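Local coordinates for chemotaxis protein CheX (Desulfovibrio desulfuricans subsp. desulfuricans str. G20, PDB 3HM4) that probably dephosphorylates the phosphorylated response regulator CheY, as a member of the CheX family of chemotaxis phosphatases, at residues G26-K37 with P136-H146; T88-N97 with G116-G124. One frame throughout, in Å; residues are numbered along the deposited sequence. Where two conformers were deposited one is given.

Contact 1 (26-37 with 136-146) and contact 2 (88-97 with 116-124) involve the two outermost strands, within this chain, of one six-stranded antiparallel sheet. Contact 1 pairs strand 30-36 with its neighbour 138-143; contact 2 packs helix 84-109 on strand 115-123 at the other border. Their centres are about 18 Å apart, on opposite sides of the chain's centre, and their nearest atoms are about 8 Å apart, so they do not touch. Along the chain, contact 2 is nested inside the loop closed by contact 1. In the assembly the border at contact 2 continues into the second subunit, whose chain does not touch contact 1. An unidentified molecule, probably from the crystallisation liquor, hydrogen-bonds to Thr118 O and Ser120 OG.

Contact 1: residues G26-K37 with P136-H146; sequences GIQPIPGQPYVK and PVIAIPFKTNH
Two rings, Tyr35 and Phe142, each carry an aliphatic group of the facing strand on one face. Ala139 CB sits over the Tyr35 ring, 3.7 Å from its centroid, as a CH-pi contact displaced toward the phenol end; Pro141 CD comes to the edge of the same ring, near its plane. Tyr35 CG stands between its own backbone N and carbonyl carbon (chi1 64°), which swings the ring across the neighbouring strand. Phe142, on the other side of the sheet, receives Pro31 CB over its face, 3.9 Å from the ring centroid. Apolar contacts continue along that side: Pro34 CB lies 3.9 Å from Ile140 CG1, and Val36 CG2 meets Ile138 CD1 at 3.8 Å.

Beyond the strands, Asn145 ND2 donates to Gln28 OE1 over 2.9 Å, on a lone pair in the carbonyl plane, although the two amide planes stand 82° apart. A water also joins Gln28 O to Asn145 OD1. Nearby, Ile27 CD1 packs 3.6 Å from Thr144 CG2, a methyl set opposite its own carbonyl carbon. Thr144 OG1 accepts from His146 N, forming an ST turn, and also bonds to Gly147 O.

Backbone bonds fix the pairing: Lys143 and Ile30 exchange a reciprocal pair, as do Tyr35 and Ala139, where Ala139 N donates to Tyr35 O at 2.8 Å and an almost straight 179°. Between these ladders, Gly32, Gln33 and Pro34 span what Ile140 and Pro141 span opposite, which shifts the register by one residue; Gly32 N still reaches Pro141 O. The result is an interrupted antiparallel edge pairing, with strand 30-36 closing one border of the CheX sheet; helix 10-25 packs on Pro29, Pro31, Ile140 and Phe142, while Ile7 and Ser5 of the N-terminal segment meet Pro34 and Val36.

Contact 2: residues T88-N97 with G116-G124; sequences TKDAVGEVTN and GATPSVIMG
Asn97 and Pro119 meet at about a right angle: the amide oxygen OD1 lies only 3.2 Å from Pro119 CD, a close approach of an oxygen to ring carbons. Thr96 meets a different part of the ring, its methyl CG2 passing Pro119 CB at 3.8 Å, the two side chains running in opposite directions. One helical turn back, Val121 CG2 is placed against the helix backbone, 3.8 Å from Gly93 N and slightly farther from Lys89 O, with Val92 CG1 also near. At the far end, selenomethionine Met123 reaches tip to tip toward Thr88, its SE 3.9 Å from Thr88 CG2, while its bent terminus brings CE to 3.6 Å from Lys89 N.

These groups are positioned by a second layer. Thr96 CG2 lies opposite the backbone N across CA-CB (chi1 -53° for OG1), which turns the methyl to the proline and the hydroxyl back into the helix. There OG1 donates to Val92 O over 2.8 Å, from the face opposite to that used by Thr96 N, so one carbonyl takes two bonds. Thr88 OG1 is likewise tied back, to Ile84 O. Beneath, Ala48 and Val50 of strand 47-53 fill in around Val92, Thr96 and Pro119.

The short helix and strand axes approach to 8.2 Å at 133°, a helix laid obliquely over a sheet border. Residues 120-123 pair antiparallel with a strand of the second subunit, and Lys89 NZ bonds to Asn40 O of that chain. Glu94 and Asn97 fit the E-x-x-N signature of CheC- and CheX-type phosphatases, with Pro119 possibly the downstream proline of that motif, so this helix-on-strand packing is consistent with the family's phosphatase site.

Contact 1: residues G26-K37 with P136-H146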
ATOM      1  N   GLY A  26       1.316   9.524  22.332  1.00 21.25           N
ATOM      2  CA  GLY A  26       0.783  10.428  23.344  1.00 23.33           C
ATOM      3  C   GLY A  26       0.083  11.674  22.796  1.00 23.36           C
ATOM      4  O   GLY A  26      -0.114  12.654  23.508  1.00 26.29           O
ATOM      5  N   ILE A  27      -0.374  11.602  21.541  1.00 22.60           N
ATOM      6  CA  ILE A  27      -0.982  12.725  20.840  1.00 20.22           C
ATOM      7  C   ILE A  27      -2.481  12.870  21.086  1.00 17.08           C
ATOM      8  O   ILE A  27      -3.096  13.712  20.442  1.00 17.67           O
ATOM      9  CB  ILE A  27      -0.617  12.689  19.322  1.00 21.92           C
ATOM     10  CG1 ILE A  27      -1.254  11.480  18.607  1.00 19.06           C
ATOM     11  CG2 ILE A  27       0.953  12.788  19.106  1.00 25.01           C
ATOM     12  CD1 ILE A  27      -0.940  11.582  17.090  1.00 22.31           C
ATOM     13  N   GLN A  28      -3.076  12.055  21.980  1.00 17.08           N
ATOM     14  CA  GLN A  28      -4.469  12.144  22.361  1.00 17.86           C
ATOM     15  C   GLN A  28      -5.383  12.095  21.123  1.00 16.27           C
ATOM     16  O   GLN A  28      -6.160  13.010  20.882  1.00 17.85           O
ATOM     17  CB  GLN A  28      -4.736  13.367  23.250  1.00 20.15           C
ATOM     18  CG  GLN A  28      -4.035  13.162  24.622  1.00 21.97           C
ATOM     19  CD  GLN A  28      -4.178  14.338  25.561  1.00 25.51           C
ATOM     20  OE1 GLN A  28      -3.580  15.374  25.351  1.00 28.68           O
ATOM     21  NE2 GLN A  28      -4.932  14.157  26.615  1.00 27.46           N
ATOM     22  N   PRO A  29      -5.329  10.992  20.351  1.00 16.33           N
ATOM     23  CA  PRO A  29      -6.171  10.884  19.174  1.00 14.58           C
ATOM     24  C   PRO A  29      -7.651  10.811  19.553  1.00 15.10           C
ATOM     25  O   PRO A  29      -8.031  10.086  20.491  1.00 17.59           O
ATOM     26  CB  PRO A  29      -5.725   9.590  18.531  1.00 14.84           C
ATOM     27  CG  PRO A  29      -5.187   8.817  19.655  1.00 16.91           C
ATOM     28  CD  PRO A  29      -4.511   9.791  20.526  1.00 15.74           C
ATOM     29  N   ILE A  30      -8.478  11.560  18.836  1.00 14.29           N
ATOM     30  CA  ILE A  30      -9.924  11.589  19.044  1.00 15.97           C
ATOM     31  C   ILE A  30     -10.615  11.256  17.727  1.00 15.37           C
ATOM     32  O   ILE A  30     -10.620  12.072  16.799  1.00 14.86           O
ATOM     33  CB  ILE A  30     -10.379  12.988  19.542  1.00 17.53           C
ATOM     34  CG1 ILE A  30      -9.654  13.373  20.843  1.00 22.81           C
ATOM     35  CG2 ILE A  30     -11.880  13.021  19.742  1.00 18.98           C
ATOM     36  CD1 ILE A  30      -9.993  14.803  21.333  1.00 25.86           C
ATOM     37  N   PRO A  31     -11.229  10.062  17.626  1.00 15.10           N
ATOM     38  CA  PRO A  31     -11.899   9.748  16.372  1.00 15.98           C
ATOM     39  C   PRO A  31     -13.217  10.475  16.200  1.00 14.95           C
ATOM     40  O   PRO A  31     -14.006  10.651  17.160  1.00 16.21           O
ATOM     41  CB  PRO A  31     -12.166   8.241  16.466  1.00 16.90           C
ATOM     42  CG  PRO A  31     -12.218   7.955  17.903  1.00 18.61           C
ATOM     43  CD  PRO A  31     -11.301   8.947  18.582  1.00 17.56           C
ATOM     44  N   GLY A  32     -13.483  10.849  14.953  1.00 13.92           N
ATOM     45  CA  GLY A  32     -14.759  11.345  14.561  1.00 15.46           C
ATOM     46  C   GLY A  32     -15.634  10.178  14.127  1.00 14.08           C
ATOM     47  O   GLY A  32     -15.297   8.998  14.314  1.00 16.50           O
ATOM     48  N   GLN A  33     -16.732  10.519  13.464  1.00 13.88           N
ATOM     49  CA  GLN A  33     -17.674   9.517  12.968  0.60 14.08           C
ATOM     50  C   GLN A  33     -17.155   8.870  11.708  1.00 13.68           C
ATOM     51  O   GLN A  33     -16.701   9.564  10.785  1.00 14.71           O
ATOM     52  CB  GLN A  33     -19.068  10.069  12.667  0.60 16.84           C
ATOM     53  CG  GLN A  33     -19.817  10.508  13.873  0.60 18.03           C
ATOM     54  CD  GLN A  33     -20.097   9.415  14.887  0.60 20.96           C
ATOM     55  OE1 GLN A  33     -19.806   9.572  16.066  0.60 24.97           O
ATOM     56  NE2 GLN A  33     -20.630   8.296  14.428  0.60 21.28           N
ATOM     57  N   PRO A  34     -17.252   7.530  11.637  1.00 13.86           N
ATOM     58  CA  PRO A  34     -16.885   6.887  10.377  1.00 13.34           C
ATOM     59  C   PRO A  34     -17.816   7.337   9.266  1.00 13.69           C
ATOM     60  O   PRO A  34     -18.990   7.674   9.508  1.00 14.44           O
ATOM     61  CB  PRO A  34     -17.133   5.406  10.651  1.00 15.55           C
ATOM     62  CG  PRO A  34     -16.945   5.273  12.125  1.00 17.86           C
ATOM     63  CD  PRO A  34     -17.571   6.516  12.673  1.00 15.75           C
ATOM     64  N   TYR A  35     -17.298   7.394   8.051  1.00 12.55           N
ATOM     65  CA  TYR A  35     -18.095   7.733   6.901  1.00 12.35           C
ATOM     66  C   TYR A  35     -17.681   6.890   5.716  1.00 13.48           C
ATOM     67  O   TYR A  35     -16.540   6.411   5.657  1.00 13.70           O
ATOM     68  CB  TYR A  35     -18.030   9.237   6.569  1.00 13.04           C
ATOM     69  CG  TYR A  35     -16.682   9.774   6.156  1.00 11.57           C
ATOM     70  CD1 TYR A  35     -15.753  10.172   7.089  1.00 11.33           C
ATOM     71  CD2 TYR A  35     -16.322   9.845   4.801  1.00 12.96           C
ATOM     72  CE1 TYR A  35     -14.504  10.704   6.685  1.00 11.20           C
ATOM     73  CE2 TYR A  35     -15.081  10.351   4.383  1.00 13.42           C
ATOM     74  CZ  TYR A  35     -14.168  10.758   5.341  1.00 11.85           C
ATOM     75  OH  TYR A  35     -12.964  11.249   4.906  1.00 12.75           O
ATOM     76  N   VAL A  36     -18.599   6.713   4.771  1.00 13.86           N
ATOM     77  CA  VAL A  36     -18.296   6.062   3.504  1.00 13.56           C
ATOM     78  C   VAL A  36     -17.617   7.104   2.624  1.00 13.89           C
ATOM     79  O   VAL A  36     -18.191   8.169   2.358  1.00 15.79           O
ATOM     80  CB  VAL A  36     -19.529   5.440   2.845  1.00 14.54           C
ATOM     81  CG1 VAL A  36     -19.185   4.922   1.440  1.00 18.16           C
ATOM     82  CG2 VAL A  36     -20.146   4.312   3.728  1.00 17.93           C
ATOM     83  N   LYS A  37     -16.391   6.830   2.166  1.00 14.25           N
ATOM     84  CA  LYS A  37     -15.677   7.739   1.314  0.50 16.09           C
ATOM     85  C   LYS A  37     -16.418   7.910  -0.026  1.00 16.21           C
ATOM     86  O   LYS A  37     -16.803   6.929  -0.626  1.00 19.17           O
ATOM     87  CB  LYS A  37     -14.267   7.169   1.098  0.50 17.66           C
ATOM     88  CG  LYS A  37     -13.292   8.130   0.613  0.50 17.44           C
ATOM     89  CD  LYS A  37     -11.956   7.457   0.458  0.50 17.61           C
ATOM     90  CE  LYS A  37     -10.988   8.429  -0.041  0.50 16.07           C
ATOM     91  NZ  LYS A  37     -10.517   9.366   1.027  0.50 17.65           N
ATOM     92  N   PRO A 136     -17.288  -0.422  -0.809  1.00 14.13           N
ATOM     93  CA  PRO A 136     -17.074   0.926  -0.305  1.00 14.11           C
ATOM     94  C   PRO A 136     -15.800   0.967   0.565  1.00 13.95           C
ATOM     95  O   PRO A 136     -15.322  -0.066   1.065  1.00 15.72           O
ATOM     96  CB  PRO A 136     -18.266   1.149   0.609  1.00 16.59           C
ATOM     97  CG  PRO A 136     -19.340   0.222   0.059  1.00 18.88           C
ATOM     98  CD  PRO A 136     -18.550  -0.992  -0.300  1.00 15.96           C
ATOM     99  N   VAL A 137     -15.217   2.139   0.669  1.00 11.82           N
ATOM    100  CA  VAL A 137     -14.096   2.402   1.515  1.00 10.59           C
ATOM    101  C   VAL A 137     -14.633   3.209   2.693  1.00 10.88           C
ATOM    102  O   VAL A 137     -15.313   4.205   2.495  1.00 13.57           O
ATOM    103  CB  VAL A 137     -13.002   3.151   0.760  1.00 12.17           C
ATOM    104  CG1 VAL A 137     -11.864   3.562   1.725  1.00 12.72           C
ATOM    105  CG2 VAL A 137     -12.456   2.303  -0.406  1.00 13.76           C
ATOM    106  N   ILE A 138     -14.296   2.779   3.894  1.00 10.74           N
ATOM    107  CA  ILE A 138     -14.757   3.424   5.133  1.00 10.58           C
ATOM    108  C   ILE A 138     -13.583   4.273   5.644  1.00 10.96           C
ATOM    109  O   ILE A 138     -12.449   3.799   5.738  1.00 11.88           O
ATOM    110  CB  ILE A 138     -15.181   2.377   6.196  1.00 12.37           C
ATOM    111  CG1 ILE A 138     -16.235   1.411   5.648  1.00 14.52           C
ATOM    112  CG2 ILE A 138     -15.642   3.067   7.496  1.00 12.75           C
ATOM    113  CD1 ILE A 138     -17.432   2.068   5.054  1.00 16.48           C
ATOM    114  N   ALA A 139     -13.862   5.530   5.965  1.00 10.71           N
ATOM    115  CA  ALA A 139     -12.883   6.468   6.473  1.00 11.15           C
ATOM    116  C   ALA A 139     -13.296   6.938   7.871  1.00 10.72           C
ATOM    117  O   ALA A 139     -14.468   7.173   8.149  1.00 12.16           O
ATOM    118  CB  ALA A 139     -12.739   7.684   5.524  1.00 12.37           C
ATOM    119  N   ILE A 140     -12.312   7.114   8.747  1.00 10.56           N
ATOM    120  CA  ILE A 140     -12.542   7.642  10.079  1.00 10.82           C
ATOM    121  C   ILE A 140     -11.553   8.787  10.297  1.00 11.45           C
ATOM    122  O   ILE A 140     -10.346   8.536  10.376  1.00 10.39           O
ATOM    123  CB  ILE A 140     -12.422   6.612  11.192  1.00 11.82           C
ATOM    124  CG1 ILE A 140     -13.232   5.327  10.853  1.00 13.42           C
ATOM    125  CG2 ILE A 140     -12.923   7.290  12.517  1.00 12.44           C
ATOM    126  CD1 ILE A 140     -12.440   4.242  10.196  1.00 15.35           C
ATOM    127  N   PRO A 141     -12.039  10.039  10.393  1.00 11.20           N
ATOM    128  CA  PRO A 141     -11.126  11.153  10.592  1.00 10.63           C
ATOM    129  C   PRO A 141     -10.775  11.268  12.080  1.00 10.62           C
ATOM    130  O   PRO A 141     -11.609  10.945  12.933  1.00 12.93           O
ATOM    131  CB  PRO A 141     -11.928  12.355  10.108  1.00 11.38           C
ATOM    132  CG  PRO A 141     -13.360  11.985  10.524  1.00 11.99           C
ATOM    133  CD  PRO A 141     -13.444  10.463  10.407  1.00 11.43           C
ATOM    134  N   PHE A 142      -9.569  11.799  12.364  1.00 11.26           N
ATOM    135  CA  PHE A 142      -9.112  11.976  13.731  1.00 11.93           C
ATOM    136  C   PHE A 142      -8.561  13.366  13.935  1.00 12.72           C
ATOM    137  O   PHE A 142      -7.856  13.911  13.073  1.00 13.42           O
ATOM    138  CB  PHE A 142      -7.949  11.016  14.074  1.00 12.29           C
ATOM    139  CG  PHE A 142      -8.368   9.602  14.387  1.00 11.94           C
ATOM    140  CD1 PHE A 142      -8.782   8.738  13.370  1.00 12.77           C
ATOM    141  CD2 PHE A 142      -8.282   9.120  15.680  1.00 14.30           C
ATOM    142  CE1 PHE A 142      -9.141   7.423  13.656  1.00 16.04           C
ATOM    143  CE2 PHE A 142      -8.585   7.807  15.985  1.00 15.45           C
ATOM    144  CZ  PHE A 142      -9.035   6.947  14.951  1.00 14.92           C
ATOM    145  N   LYS A 143      -8.823  13.888  15.135  1.00 13.39           N
ATOM    146  CA  LYS A 143      -8.103  15.039  15.676  1.00 14.05           C
ATOM    147  C   LYS A 143      -7.036  14.497  16.625  1.00 14.49           C
ATOM    148  O   LYS A 143      -7.169  13.413  17.186  1.00 14.40           O
ATOM    149  CB  LYS A 143      -9.021  15.934  16.495  1.00 14.96           C
ATOM    150  CG  LYS A 143     -10.072  16.637  15.703  1.00 17.55           C
ATOM    151  CD  LYS A 143     -10.856  17.660  16.570  1.00 22.07           C
ATOM    152  CE  LYS A 143     -11.598  17.075  17.718  1.00 28.47           C
ATOM    153  NZ  LYS A 143     -12.642  16.152  17.304  1.00 36.78           N
ATOM    154  N   THR A 144      -5.943  15.243  16.763  1.00 14.62           N
ATOM    155  CA  THR A 144      -4.915  14.959  17.743  1.00 14.89           C
ATOM    156  C   THR A 144      -4.419  16.288  18.295  1.00 15.01           C
ATOM    157  O   THR A 144      -4.826  17.371  17.849  1.00 16.71           O
ATOM    158  CB  THR A 144      -3.701  14.166  17.155  1.00 16.04           C
ATOM    159  OG1 THR A 144      -2.761  15.025  16.489  1.00 15.44           O
ATOM    160  CG2 THR A 144      -4.111  12.992  16.249  1.00 14.60           C
ATOM    161  N   ASN A 145      -3.474  16.222  19.218  1.00 15.66           N
ATOM    162  CA  ASN A 145      -2.862  17.457  19.724  1.00 16.89           C
ATOM    163  C   ASN A 145      -1.985  18.167  18.690  1.00 16.59           C
ATOM    164  O   ASN A 145      -1.640  19.326  18.872  1.00 18.25           O
ATOM    165  CB  ASN A 145      -1.964  17.156  20.931  1.00 19.59           C
ATOM    166  CG  ASN A 145      -2.718  16.610  22.119  1.00 19.27           C
ATOM    167  OD1 ASN A 145      -3.917  16.848  22.278  1.00 21.28           O
ATOM    168  ND2 ASN A 145      -1.972  15.915  23.028  1.00 22.30           N
ATOM    169  N   HIS A 146      -1.632  17.470  17.597  1.00 15.26           N
ATOM    170  CA  HIS A 146      -0.712  17.947  16.603  1.00 16.75           C
ATOM    171  C   HIS A 146      -1.212  17.661  15.210  1.00 15.37           C
ATOM    172  O   HIS A 146      -0.488  17.091  14.423  1.00 19.80           O
ATOM    173  CB  HIS A 146       0.654  17.267  16.794  1.00 18.38           C
ATOM    174  CG  HIS A 146       1.277  17.563  18.116  1.00 20.79           C
ATOM    175  ND1 HIS A 146       1.961  18.732  18.358  1.00 26.50           N
ATOM    176  CD2 HIS A 146       1.292  16.862  19.276  1.00 24.72           C
ATOM    177  CE1 HIS A 146       2.376  18.737  19.613  1.00 30.31           C
ATOM    178  NE2 HIS A 146       1.978  17.619  20.193  1.00 27.98           N
TER
HETATM  179  O   HOH W   1       0.943  15.520  22.278  1.00 29.31           O
HETATM  180  O   HOH W   2      -6.351  15.717  21.258  1.00 21.90           O
HETATM  181  O   HOH W   3     -12.670  13.925  16.121  1.00 24.40           O
HETATM  182  O   HOH W   4     -16.485   4.283  -0.960  1.00 16.74           O

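Contact 2: residues T88-N97 with G116-G124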
ATOM      1  N   THR A  88      10.632   8.313   9.722  1.00 14.22           N
ATOM      2  CA  THR A  88       9.219   8.228   9.307  1.00 13.78           C
ATOM      3  C   THR A  88       8.865   6.796   8.889  1.00 13.98           C
ATOM      4  O   THR A  88       7.866   6.250   9.346  1.00 13.96           O
ATOM      5  CB  THR A  88       8.857   9.253   8.200  1.00 13.61           C
ATOM      6  OG1 THR A  88       9.085  10.540   8.758  1.00 15.68           O
ATOM      7  CG2 THR A  88       7.403   9.135   7.762  1.00 14.97           C
ATOM      8  N   LYS A  89       9.695   6.189   8.056  1.00 14.32           N
ATOM      9  CA  LYS A  89       9.507   4.805   7.651  1.00 14.46           C
ATOM     10  C   LYS A  89       9.408   3.903   8.879  1.00 14.47           C
ATOM     11  O   LYS A  89       8.472   3.115   9.018  1.00 15.39           O
ATOM     12  CB  LYS A  89      10.656   4.354   6.773  1.00 15.72           C
ATOM     13  CG  LYS A  89      10.628   2.899   6.371  1.00 17.04           C
ATOM     14  CD  LYS A  89      11.834   2.518   5.502  1.00 20.34           C
ATOM     15  CE  LYS A  89      11.744   1.057   5.110  1.00 22.37           C
ATOM     16  NZ  LYS A  89      12.695   0.734   4.021  1.00 26.56           N
ATOM     17  N   ASP A  90      10.386   4.026   9.774  1.00 15.53           N
ATOM     18  CA  ASP A  90      10.434   3.161  10.941  1.00 14.88           C
ATOM     19  C   ASP A  90       9.277   3.363  11.929  1.00 14.68           C
ATOM     20  O   ASP A  90       8.620   2.398  12.370  1.00 14.81           O
ATOM     21  CB  ASP A  90      11.772   3.271  11.689  1.00 15.87           C
ATOM     22  CG  ASP A  90      12.942   2.689  10.912  1.00 20.44           C
ATOM     23  OD1 ASP A  90      12.754   1.834  10.010  1.00 22.02           O
ATOM     24  OD2 ASP A  90      14.091   3.116  11.200  1.00 21.91           O
ATOM     25  N   ALA A  91       9.001   4.623  12.259  1.00 13.28           N
ATOM     26  CA  ALA A  91       7.976   4.953  13.268  1.00 14.24           C
ATOM     27  C   ALA A  91       6.566   4.682  12.745  1.00 12.45           C
ATOM     28  O   ALA A  91       5.761   3.996  13.381  1.00 13.40           O
ATOM     29  CB  ALA A  91       8.093   6.428  13.712  1.00 14.80           C
ATOM     30  N   VAL A  92       6.272   5.202  11.555  1.00 12.29           N
ATOM     31  CA  VAL A  92       4.934   5.000  10.973  1.00 12.79           C
ATOM     32  C   VAL A  92       4.746   3.546  10.584  1.00 11.96           C
ATOM     33  O   VAL A  92       3.643   3.012  10.718  1.00 12.25           O
ATOM     34  CB  VAL A  92       4.644   5.998   9.825  1.00 12.34           C
ATOM     35  CG1 VAL A  92       3.299   5.659   9.113  1.00 13.16           C
ATOM     36  CG2 VAL A  92       4.670   7.429  10.381  1.00 14.97           C
ATOM     37  N   GLY A  93       5.820   2.909  10.125  1.00 11.52           N
ATOM     38  CA  GLY A  93       5.742   1.487   9.799  1.00 12.83           C
ATOM     39  C   GLY A  93       5.388   0.637  11.020  1.00 12.43           C
ATOM     40  O   GLY A  93       4.552  -0.268  10.934  1.00 13.80           O
ATOM     41  N   GLU A  94       5.987   0.961  12.167  1.00 13.28           N
ATOM     42  CA  GLU A  94       5.652   0.221  13.384  1.00 14.92           C
ATOM     43  C   GLU A  94       4.234   0.486  13.843  1.00 13.47           C
ATOM     44  O   GLU A  94       3.516  -0.434  14.238  1.00 14.29           O
ATOM     45  CB  GLU A  94       6.654   0.502  14.495  1.00 17.44           C
ATOM     46  CG  GLU A  94       6.356  -0.282  15.790  1.00 18.89           C
ATOM     47  CD  GLU A  94       6.352  -1.828  15.626  1.00 25.27           C
ATOM     48  OE1 GLU A  94       7.040  -2.375  14.733  1.00 28.51           O
ATOM     49  OE2 GLU A  94       5.674  -2.528  16.431  1.00 33.78           O
ATOM     50  N   VAL A  95       3.827   1.753  13.824  1.00 12.82           N
ATOM     51  CA  VAL A  95       2.436   2.120  14.136  1.00 12.26           C
ATOM     52  C   VAL A  95       1.469   1.278  13.284  1.00 11.93           C
ATOM     53  O   VAL A  95       0.481   0.749  13.784  1.00 12.70           O
ATOM     54  CB  VAL A  95       2.175   3.641  13.899  1.00 12.78           C
ATOM     55  CG1 VAL A  95       0.662   3.982  13.821  1.00 13.65           C
ATOM     56  CG2 VAL A  95       2.908   4.429  15.009  1.00 13.49           C
ATOM     57  N   THR A  96       1.786   1.162  11.992  1.00 10.69           N
ATOM     58  CA  THR A  96       0.893   0.437  11.077  1.00 11.44           C
ATOM     59  C   THR A  96       0.844  -1.063  11.343  1.00 11.50           C
ATOM     60  O   THR A  96      -0.234  -1.668  11.323  1.00 12.21           O
ATOM     61  CB  THR A  96       1.243   0.768   9.632  1.00 11.95           C
ATOM     62  OG1 THR A  96       1.252   2.197   9.447  1.00 12.66           O
ATOM     63  CG2 THR A  96       0.287   0.133   8.639  1.00 11.44           C
ATOM     64  N   ASN A  97       2.018  -1.640  11.638  1.00 12.94           N
ATOM     65  CA  ASN A  97       2.071  -3.052  12.050  1.00 12.79           C
ATOM     66  C   ASN A  97       1.247  -3.276  13.307  1.00 11.93           C
ATOM     67  O   ASN A  97       0.542  -4.268  13.422  1.00 14.55           O
ATOM     68  CB  ASN A  97       3.517  -3.525  12.270  1.00 13.33           C
ATOM     69  CG  ASN A  97       4.126  -4.165  11.043  1.00 16.14           C
ATOM     70  OD1 ASN A  97       3.458  -4.959  10.371  1.00 16.96           O
ATOM     71  ND2 ASN A  97       5.380  -3.881  10.771  1.00 19.29           N
ATOM     72  N   GLY A 116      -2.226 -10.582   8.175  1.00 11.35           N
ATOM     73  CA  GLY A 116      -1.738  -9.263   7.828  1.00 11.64           C
ATOM     74  C   GLY A 116      -0.448  -9.328   7.029  1.00 10.44           C
ATOM     75  O   GLY A 116       0.470 -10.089   7.352  1.00 12.48           O
ATOM     76  N   ALA A 117      -0.395  -8.550   5.955  1.00  9.52           N
ATOM     77  CA  ALA A 117       0.754  -8.418   5.116  1.00  9.62           C
ATOM     78  C   ALA A 117       1.752  -7.435   5.742  1.00 10.12           C
ATOM     79  O   ALA A 117       1.543  -6.923   6.834  1.00 11.14           O
ATOM     80  CB  ALA A 117       0.289  -7.961   3.715  1.00 12.09           C
ATOM     81  N   THR A 118       2.851  -7.190   5.055  1.00 10.46           N
ATOM     82  CA  THR A 118       3.828  -6.202   5.534  1.00 10.82           C
ATOM     83  C   THR A 118       3.365  -4.799   5.085  1.00 10.64           C
ATOM     84  O   THR A 118       2.878  -4.628   3.949  1.00 10.42           O
ATOM     85  CB  THR A 118       5.247  -6.515   4.995  1.00 11.56           C
ATOM     86  OG1 THR A 118       5.191  -6.686   3.572  1.00 11.97           O
ATOM     87  CG2 THR A 118       5.825  -7.775   5.667  1.00 12.62           C
ATOM     88  N   PRO A 119       3.501  -3.791   5.960  1.00 10.77           N
ATOM     89  CA  PRO A 119       3.109  -2.442   5.541  1.00  9.75           C
ATOM     90  C   PRO A 119       4.072  -1.803   4.549  1.00  9.59           C
ATOM     91  O   PRO A 119       5.217  -2.207   4.417  1.00 10.36           O
ATOM     92  CB  PRO A 119       3.123  -1.631   6.861  1.00 11.15           C
ATOM     93  CG  PRO A 119       3.141  -2.665   7.940  1.00 12.42           C
ATOM     94  CD  PRO A 119       3.881  -3.829   7.388  1.00 11.39           C
ATOM     95  N   SER A 120       3.558  -0.755   3.912  1.00  9.75           N
ATOM     96  CA  SER A 120       4.378   0.174   3.138  1.00 10.26           C
ATOM     97  C   SER A 120       4.066   1.587   3.614  1.00 10.14           C
ATOM     98  O   SER A 120       2.934   1.890   4.016  1.00 11.24           O
ATOM     99  CB  SER A 120       4.157   0.085   1.623  1.00 11.38           C
ATOM    100  OG  SER A 120       4.634  -1.148   1.107  1.00 15.36           O
ATOM    101  N   VAL A 121       5.086   2.445   3.568  1.00  9.85           N
ATOM    102  CA  VAL A 121       5.004   3.844   3.963  1.00 10.42           C
ATOM    103  C   VAL A 121       5.267   4.704   2.742  1.00 11.13           C
ATOM    104  O   VAL A 121       6.240   4.487   1.998  1.00  9.88           O
ATOM    105  CB  VAL A 121       5.964   4.194   5.124  1.00 10.03           C
ATOM    106  CG1 VAL A 121       5.889   5.707   5.388  1.00 12.54           C
ATOM    107  CG2 VAL A 121       5.639   3.396   6.362  1.00 12.43           C
ATOM    108  N   ILE A 122       4.368   5.665   2.515  1.00  9.66           N
ATOM    109  CA  ILE A 122       4.401   6.561   1.388  1.00 10.58           C
ATOM    110  C   ILE A 122       4.701   7.977   1.866  1.00  9.84           C
ATOM    111  O   ILE A 122       4.114   8.456   2.837  1.00 10.63           O
ATOM    112  CB  ILE A 122       3.061   6.548   0.623  1.00 11.53           C
ATOM    113  CG1 ILE A 122       2.790   5.134   0.039  1.00 15.31           C
ATOM    114  CG2 ILE A 122       3.033   7.573  -0.528  1.00 12.51           C
ATOM    115  CD1 ILE A 122       2.062   4.259   0.878  1.00 20.77           C
HETATM  116  N   MSE A 123       5.635   8.656   1.191  1.00  9.85           N
HETATM  117  CA  MSE A 123       5.923  10.032   1.525  1.00 11.49           C
HETATM  118  C   MSE A 123       5.913  10.935   0.305  1.00 11.95           C
HETATM  119  O   MSE A 123       6.228  10.515  -0.800  1.00 13.24           O
HETATM  120  CB  MSE A 123       7.273  10.127   2.210  1.00 12.10           C
HETATM  121  CG  MSE A 123       7.433   9.258   3.463  1.00 13.23           C
HETATM  122 SE   MSE A 123       9.152   9.344   4.271  0.75 15.71          SE
HETATM  123  CE  MSE A 123       9.393   7.504   4.688  1.00 21.05           C
ATOM    124  N   GLY A 124       5.572  12.187   0.547  1.00 13.03           N
ATOM    125  CA  GLY A 124       5.589  13.252  -0.469  1.00 12.74           C
ATOM    126  C   GLY A 124       4.385  14.120  -0.236  1.00 12.89           C
ATOM    127  O   GLY A 124       3.286  13.632  -0.095  1.00 13.72           O
TER